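PDB 6LJ9: cysteine protease S273R from African swine fever virus pig/Kenya/KEN-50/1950, which is a viral cysteine protease that probably cuts the pp220 and pp62 polyproteins into core-shell proteins and dampens host innate immunity. Local coordinates for residues V174-G178 with D179-I183; S254-I257 with T258-E261; Y263-R266 with T267-F270. All blocks are in the same frame, centred on the assembly; numbering follows the deposited sequence.

Contact 1: residues V174-G178 with D179-I183; sequences VDMRG and DCWSI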
loop_
_atom_site.group_PDB
_atom_site.type_symbol
_atom_site.label_atom_id
_atom_site.label_comp_id
_atom_site.label_asym_id
_atom_site.label_seq_id
_atom_site.Cartn_x
_atom_site.Cartn_y
_atom_site.Cartn_z
ATOM N N VAL B 174 11.253 4.536 -9.550
ATOM C CA VAL B 174 10.894 5.899 -9.174
ATOM C C VAL B 174 10.081 5.813 -7.891
ATOM O O VAL B 174 8.968 5.273 -7.884
ATOM C CB VAL B 174 10.110 6.613 -10.281
ATOM C CG1 VAL B 174 9.698 8.006 -9.827
ATOM C CG2 VAL B 174 10.935 6.683 -11.556
ATOM N N ASP B 175 10.634 6.339 -6.802
ATOM C CA ASP B 175 9.991 6.291 -5.496
ATOM C C ASP B 175 9.376 7.658 -5.214
ATOM O O ASP B 175 10.097 8.640 -5.008
ATOM C CB ASP B 175 10.995 5.899 -4.414
ATOM C CG ASP B 175 10.337 5.608 -3.079
ATOM O OD1 ASP B 175 9.097 5.714 -2.980
ATOM O OD2 ASP B 175 11.067 5.269 -2.124
HETATM N N MSE B 176 8.049 7.718 -5.214
HETATM C CA MSE B 176 7.330 8.959 -4.951
HETATM C C MSE B 176 6.512 8.852 -3.667
HETATM O O MSE B 176 5.465 9.484 -3.529
HETATM C CB MSE B 176 6.420 9.307 -6.132
HETATM C CG MSE B 176 7.162 9.534 -7.440
HETATM SE SE MSE B 176 5.978 9.569 -8.991
HETATM C CE MSE B 176 5.537 7.672 -9.075
ATOM N N ARG B 177 7.004 8.042 -2.728
ATOM C CA ARG B 177 6.333 7.839 -1.449
ATOM C C ARG B 177 6.846 8.774 -0.362
ATOM O O ARG B 177 6.066 9.222 0.484
ATOM C CB ARG B 177 6.501 6.387 -0.988
ATOM C CG ARG B 177 5.835 5.353 -1.881
ATOM C CD ARG B 177 6.301 3.950 -1.530
ATOM N NE ARG B 177 7.741 3.798 -1.725
ATOM C CZ ARG B 177 8.392 2.646 -1.617
ATOM N NH1 ARG B 177 7.732 1.536 -1.315
ATOM N NH2 ARG B 177 9.704 2.600 -1.812
ATOM N N GLY B 178 8.141 9.079 -0.357
ATOM C CA GLY B 178 8.745 9.829 0.721
ATOM C C GLY B 178 8.762 11.325 0.474
ATOM O O GLY B 178 8.249 11.836 -0.524
ATOM N N ASP B 179 9.381 12.036 1.418
ATOM C CA ASP B 179 9.461 13.486 1.307
ATOM C C ASP B 179 10.459 13.917 0.244
ATOM O O ASP B 179 10.345 15.032 -0.278
ATOM C CB ASP B 179 9.825 14.108 2.658
ATOM C CG ASP B 179 9.471 15.587 2.735
ATOM O OD1 ASP B 179 8.340 15.955 2.352
ATOM O OD2 ASP B 179 10.321 16.384 3.186
ATOM N N CYS B 180 11.421 13.060 -0.090
ATOM C CA CYS B 180 12.358 13.283 -1.186
ATOM C C CYS B 180 12.156 12.170 -2.205
ATOM O O CYS B 180 12.525 11.018 -1.953
ATOM C CB CYS B 180 13.800 13.308 -0.689
ATOM S SG CYS B 180 15.028 13.060 -1.986
ATOM N N TRP B 181 11.563 12.512 -3.343
ATOM C CA TRP B 181 11.365 11.545 -4.409
ATOM C C TRP B 181 12.683 11.285 -5.126
ATOM O O TRP B 181 13.519 12.179 -5.278
ATOM C CB TRP B 181 10.311 12.043 -5.400
ATOM C CG TRP B 181 8.954 12.240 -4.784
ATOM C CD1 TRP B 181 8.607 12.034 -3.481
ATOM C CD2 TRP B 181 7.762 12.680 -5.451
ATOM N NE1 TRP B 181 7.277 12.320 -3.293
ATOM C CE2 TRP B 181 6.735 12.718 -4.486
ATOM C CE3 TRP B 181 7.465 13.045 -6.766
ATOM C CZ2 TRP B 181 5.433 13.106 -4.796
ATOM C CZ3 TRP B 181 6.170 13.430 -7.073
ATOM C CH2 TRP B 181 5.171 13.457 -6.092
ATOM N N SER B 182 12.868 10.043 -5.559
ATOM C CA SER B 182 14.119 9.626 -6.169
ATOM C C SER B 182 13.850 8.847 -7.447
ATOM O O SER B 182 12.939 8.016 -7.502
ATOM C CB SER B 182 14.951 8.772 -5.205
ATOM O OG SER B 182 14.222 7.635 -4.773
ATOM N N ILE B 183 14.646 9.134 -8.471
ATOM C CA ILE B 183 14.669 8.371 -9.712
ATOM C C ILE B 183 15.945 7.542 -9.693
ATOM O O ILE B 183 17.051 8.095 -9.668
ATOM C CB ILE B 183 14.610 9.289 -10.941
ATOM C CG1 ILE B 183 13.373 10.187 -10.867
ATOM C CG2 ILE B 183 14.598 8.471 -12.220
ATOM C CD1 ILE B 183 13.441 11.394 -11.773
HETATM O O HOH W 1 10.415 8.549 -1.617
#
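Asp179 takes up the chain from Gly178 in a tight turn, and its OD2 accepts from Tyr249 OH of the second subunit. At Cys180 a water spans the turn. It accepts from Gly178 N at 2.7 Å and donates to Cys180 O; its third bond, to Asp175 O, is weak. Cys180 also packs on Cys180 of the second subunit.

Trp181 makes the main side-chain contact. With CG anti to the carbonyl carbon (chi1 -62°), the indole is turned back over the turn, and one of its faces is covered by Met176, present as selenomethionine. Met176 CA sits 3.5 Å from the centroid of the five-membered ring, only 5° off the normal, a CH-pi contact. Met176 CG touches Trp181 CE3 at 3.6 Å, and the selenium meets the six-membered ring obliquely. Gly178 O lies at the ring edge, in plane, 3.0 Å from Trp181 NE1. His212 stacks on the indole as well.

Ser182 forms the hydrogen-bonded pair with Asp175: Asp175 N donates to Ser182 O at 2.9 Å, and Ser182 N returns a bond to Asp175 O. Arg177 holds the Asp175 carboxylate, and Arg243 is a second partner of OD2. Arg177 NE meets Asp175 OD1 at 2.7 Å and its NH2 meets OD2, while Arg177 N reaches OD1 from the opposite face, an Asx turn.

Ile183 lies beside Val174 in a non-hydrogen-bonded pair, CG2 to CG2 4.1 Å, facing helix 195-208. This is an antiparallel beta hairpin of strands 169-175 and 181-186, inside the mixed sheet of the Ulp1-type catalytic domain.

Contact 2: residues S254-I257 with T258-E261; sequences STRI and TDEE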
loop_
_atom_site.group_PDB
_atom_site.type_symbol
_atom_site.label_atom_id
_atom_site.label_comp_id
_atom_site.label_asym_id
_atom_site.label_seq_id
_atom_site.Cartn_x
_atom_site.Cartn_y
_atom_site.Cartn_z
ATOM N N SER B 254 26.029 0.246 -0.395
ATOM C CA SER B 254 27.107 0.008 0.555
ATOM C C SER B 254 27.365 -1.458 0.872
ATOM O O SER B 254 28.479 -1.789 1.288
ATOM C CB SER B 254 26.827 0.751 1.868
ATOM O OG SER B 254 25.555 0.404 2.387
ATOM N N THR B 255 26.385 -2.341 0.693
ATOM C CA THR B 255 26.527 -3.750 1.035
ATOM C C THR B 255 26.322 -4.600 -0.211
ATOM O O THR B 255 25.362 -4.388 -0.961
ATOM C CB THR B 255 25.531 -4.159 2.123
ATOM O OG1 THR B 255 25.660 -3.276 3.244
ATOM C CG2 THR B 255 25.800 -5.585 2.577
ATOM N N ARG B 256 27.216 -5.562 -0.424
ATOM C CA ARG B 256 27.163 -6.384 -1.623
ATOM C C ARG B 256 26.079 -7.449 -1.504
ATOM O O ARG B 256 25.839 -8.003 -0.426
ATOM C CB ARG B 256 28.518 -7.045 -1.882
ATOM C CG ARG B 256 28.551 -7.870 -3.160
ATOM C CD ARG B 256 29.901 -8.518 -3.415
ATOM N NE ARG B 256 29.881 -9.275 -4.665
ATOM C CZ ARG B 256 29.531 -10.554 -4.759
ATOM N NH1 ARG B 256 29.176 -11.226 -3.674
ATOM N NH2 ARG B 256 29.533 -11.160 -5.936
ATOM N N ILE B 257 25.416 -7.725 -2.625
ATOM C CA ILE B 257 24.388 -8.751 -2.720
ATOM C C ILE B 257 24.894 -9.823 -3.676
ATOM O O ILE B 257 25.203 -9.530 -4.840
ATOM C CB ILE B 257 23.047 -8.167 -3.190
ATOM C CG1 ILE B 257 22.562 -7.104 -2.201
ATOM C CG2 ILE B 257 22.010 -9.262 -3.338
ATOM C CD1 ILE B 257 21.248 -6.466 -2.581
ATOM N N THR B 258 24.981 -11.056 -3.188
ATOM C CA THR B 258 25.663 -12.125 -3.900
ATOM C C THR B 258 24.776 -12.732 -4.985
ATOM O O THR B 258 23.546 -12.625 -4.960
ATOM C CB THR B 258 26.105 -13.218 -2.927
ATOM O OG1 THR B 258 24.951 -13.888 -2.404
ATOM C CG2 THR B 258 26.891 -12.616 -1.771
ATOM N N ASP B 259 25.432 -13.382 -5.953
ATOM C CA ASP B 259 24.705 -14.123 -6.979
ATOM C C ASP B 259 23.984 -15.327 -6.387
ATOM O O ASP B 259 22.947 -15.750 -6.913
ATOM C CB ASP B 259 25.659 -14.572 -8.087
ATOM C CG ASP B 259 26.364 -13.410 -8.762
ATOM O OD1 ASP B 259 27.354 -12.898 -8.194
ATOM O OD2 ASP B 259 25.935 -13.011 -9.865
ATOM N N GLU B 260 24.517 -15.893 -5.302
ATOM C CA GLU B 260 23.844 -17.001 -4.632
ATOM C C GLU B 260 22.484 -16.579 -4.096
ATOM O O GLU B 260 21.495 -17.306 -4.246
ATOM C CB GLU B 260 24.720 -17.538 -3.503
ATOM C CG GLU B 260 24.084 -18.650 -2.693
ATOM C CD GLU B 260 24.883 -18.987 -1.449
ATOM O OE1 GLU B 260 25.753 -18.177 -1.066
ATOM O OE2 GLU B 260 24.642 -20.060 -0.856
ATOM N N GLU B 261 22.417 -15.406 -3.463
ATOM C CA GLU B 261 21.139 -14.899 -2.976
ATOM C C GLU B 261 20.169 -14.623 -4.118
ATOM O O GLU B 261 18.956 -14.796 -3.958
ATOM C CB GLU B 261 21.360 -13.630 -2.153
ATOM C CG GLU B 261 21.022 -13.768 -0.679
ATOM C CD GLU B 261 21.468 -12.565 0.128
ATOM O OE1 GLU B 261 22.635 -12.147 -0.027
ATOM O OE2 GLU B 261 20.649 -12.032 0.907
#
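Arg256 has its CG anti to the backbone N (chi1 -177°) and a chain extended from CG to NE, and this carries its guanidinium, turned off the line of the chain, out to Thr258 and Asp259. In Thr258 the torsion is different: OG1 sits between the backbone N and the carbonyl carbon (chi1 68°), which leaves the methyl CG2 beside the backbone N. Thr258 is the N-cap of helix 259-269. Its OG1 accepts a nearly straight bond from Glu261 N at 3.1 Å, so an amide of the first turn gains a partner that the helix itself cannot supply.

The methyl of the same residue faces the arginine. Arg256 NH1 rests 3.3 Å from Thr258 CG2 and 3.6 Å from Thr258 CA, with the two side chains crossing at about a right angle. The other terminal nitrogen serves the acid: Arg256 NH2 stands 3.6 Å from Asp259 OD1, a long salt bridge. The guanidinium and carboxylate planes are turned 47° against each other.

Asp259 has stronger partners outside. Its OD2 bonds to Ser228 OG and its OD1 accepts from Arg227 N. It also touches Gln226, predicted to bind substrate, so the start of the helix is anchored to the loop that carries that residue.

Ile257 is buried and ties the loop to the core. Its N donates to His225 ND1, its O accepts from Tyr235 OH, and its side chain packs on Phe238. The CG2 branch of Ile257 lies 3.5 Å from Thr258 N and 4.4 Å from Glu261 OE1.

Contact 3: residues Y263-R266 with T267-F270; sequences YKFR and THLF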
loop_
_atom_site.group_PDB
_atom_site.type_symbol
_atom_site.label_atom_id
_atom_site.label_comp_id
_atom_site.label_asym_id
_atom_site.label_seq_id
_atom_site.Cartn_x
_atom_site.Cartn_y
_atom_site.Cartn_z
ATOM N N TYR B 263 20.211 -16.207 -7.085
ATOM C CA TYR B 263 19.797 -17.492 -7.637
ATOM C C TYR B 263 18.675 -18.102 -6.808
ATOM O O TYR B 263 17.757 -18.724 -7.356
ATOM C CB TYR B 263 20.988 -18.446 -7.716
ATOM C CG TYR B 263 20.647 -19.781 -8.338
ATOM C CD1 TYR B 263 20.528 -19.916 -9.716
ATOM C CD2 TYR B 263 20.441 -20.907 -7.551
ATOM C CE1 TYR B 263 20.215 -21.133 -10.291
ATOM C CE2 TYR B 263 20.128 -22.129 -8.117
ATOM C CZ TYR B 263 20.017 -22.236 -9.488
ATOM O OH TYR B 263 19.706 -23.449 -10.059
ATOM N N LYS B 264 18.732 -17.934 -5.485
ATOM C CA LYS B 264 17.628 -18.370 -4.638
ATOM C C LYS B 264 16.391 -17.509 -4.852
ATOM O O LYS B 264 15.268 -17.974 -4.627
ATOM C CB LYS B 264 18.046 -18.343 -3.169
ATOM C CG LYS B 264 19.113 -19.361 -2.801
ATOM C CD LYS B 264 19.497 -19.248 -1.334
ATOM C CE LYS B 264 20.536 -20.288 -0.952
ATOM N NZ LYS B 264 20.972 -20.144 0.465
ATOM N N PHE B 265 16.575 -16.259 -5.286
ATOM C CA PHE B 265 15.439 -15.391 -5.568
ATOM C C PHE B 265 14.644 -15.863 -6.779
ATOM O O PHE B 265 13.483 -15.467 -6.933
ATOM C CB PHE B 265 15.919 -13.952 -5.774
ATOM C CG PHE B 265 14.806 -12.960 -5.948
ATOM C CD1 PHE B 265 13.870 -12.767 -4.945
ATOM C CD2 PHE B 265 14.698 -12.213 -7.109
ATOM C CE1 PHE B 265 12.844 -11.855 -5.099
ATOM C CE2 PHE B 265 13.674 -11.297 -7.268
ATOM C CZ PHE B 265 12.747 -11.119 -6.261
ATOM N N ARG B 266 15.240 -16.698 -7.636
ATOM C CA ARG B 266 14.492 -17.281 -8.743
ATOM C C ARG B 266 13.324 -18.122 -8.245
ATOM O O ARG B 266 12.274 -18.175 -8.897
ATOM C CB ARG B 266 15.417 -18.128 -9.618
ATOM C CG ARG B 266 16.462 -17.338 -10.388
ATOM C CD ARG B 266 17.413 -18.272 -11.122
ATOM N NE ARG B 266 18.350 -17.551 -11.980
ATOM C CZ ARG B 266 18.177 -17.365 -13.284
ATOM N NH1 ARG B 266 17.099 -17.850 -13.887
ATOM N NH2 ARG B 266 19.081 -16.699 -13.988
ATOM N N THR B 267 13.486 -18.786 -7.097
ATOM C CA THR B 267 12.395 -19.561 -6.520
ATOM C C THR B 267 11.288 -18.671 -5.971
ATOM O O THR B 267 10.165 -19.149 -5.773
ATOM C CB THR B 267 12.922 -20.480 -5.415
ATOM O OG1 THR B 267 13.340 -19.694 -4.292
ATOM C CG2 THR B 267 14.103 -21.297 -5.922
ATOM N N HIS B 268 11.578 -17.395 -5.716
ATOM C CA HIS B 268 10.552 -16.439 -5.323
ATOM C C HIS B 268 9.826 -15.828 -6.514
ATOM O O HIS B 268 8.750 -15.247 -6.333
ATOM C CB HIS B 268 11.164 -15.308 -4.487
ATOM C CG HIS B 268 11.669 -15.746 -3.147
ATOM N ND1 HIS B 268 11.460 -15.011 -2.000
ATOM C CD2 HIS B 268 12.382 -16.834 -2.772
ATOM C CE1 HIS B 268 12.016 -15.630 -0.974
ATOM N NE2 HIS B 268 12.582 -16.739 -1.416
ATOM N N LEU B 269 10.384 -15.949 -7.717
ATOM C CA LEU B 269 9.844 -15.278 -8.893
ATOM C C LEU B 269 8.916 -16.174 -9.706
ATOM O O LEU B 269 7.811 -15.759 -10.070
ATOM C CB LEU B 269 10.989 -14.782 -9.783
ATOM C CG LEU B 269 11.801 -13.581 -9.298
ATOM C CD1 LEU B 269 13.025 -13.366 -10.176
ATOM C CD2 LEU B 269 10.931 -12.338 -9.279
ATOM N N PHE B 270 9.347 -17.396 -9.999
ATOM C CA PHE B 270 8.682 -18.231 -10.985
ATOM C C PHE B 270 8.074 -19.467 -10.340
ATOM O O PHE B 270 8.462 -19.887 -9.246
ATOM C CB PHE B 270 9.656 -18.652 -12.091
ATOM C CG PHE B 270 10.436 -17.511 -12.674
ATOM C CD1 PHE B 270 9.795 -16.513 -13.390
ATOM C CD2 PHE B 270 11.808 -17.435 -12.506
ATOM C CE1 PHE B 270 10.510 -15.459 -13.928
ATOM C CE2 PHE B 270 12.528 -16.385 -13.042
ATOM C CZ PHE B 270 11.878 -15.395 -13.754
#
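Lys264 O and Thr267 N are 3.2 Å apart in a bond of the i to i+3 kind, and His268 N to Phe265 O and Leu269 N to Arg266 O repeat it; the end of helix 259-269 is weakly bonded and kinked where Thr267 N and His268 N lack the i to i+4 bond. Phe270 N then bonds to Arg266 O in a straighter i to i+4 link, which gives that carbonyl two donors on one face of its plane.

Thr267 adds a side-chain bond. Its OG1 lies between the backbone N and the carbonyl carbon (chi1 69°) and donates to Lys264 O at 2.6 Å. It comes nearly along the C=O axis, while Thr267 N reaches the same oxygen from above the carbonyl plane.

His268 and Leu269 both touch the Phe265 ring, each obliquely. Phe265 CD1 meets His268 CB at 3.7 Å, and Phe265 CE2 meets Leu269 CD2 at 3.6 Å. Leu269 CG is also in off-centre CH-pi contact, 4.1 Å from the ring centroid. The Phe265 and His268 rings meet obliquely, planes at 39°. Phe238 of helix 232-244 meets the Phe265 ring edge-to-face. Phe270 has its CD2 3.7 Å from Arg266 O, and one face of its ring is covered by Leu269 CB.

The polar ends point to other parts of the chain. His268 ND1 bonds to Ser9 OG. Arg266 NE forms a salt bridge with Glu231, and its NH1 bonds to the carbonyls of Pro81 and Gly86. The buried charge is thus met by an acid and two carbonyls, which anchors the helix to the segment just before Cys232, the inferred nucleophile.

Going from the N terminus, contact 1 comes first. It closes the short turn between strands 169-175 and 181-186, where the second subunit packs against the turn. The chain then passes through helix 195-208, strand 215-220 and helices 232-244 and 249-254 before contact 2, which closes the turn into helix 259-269. Contact 3 follows directly in the same helix and ties its end to the N-terminal part of the chain. The three lie in series; none nests or crosses. Contacts 1 and 2 stay about 15 Å apart at their nearest atoms, and contacts 2 and 3 follow each other along one helix, their centres about 15 Å apart.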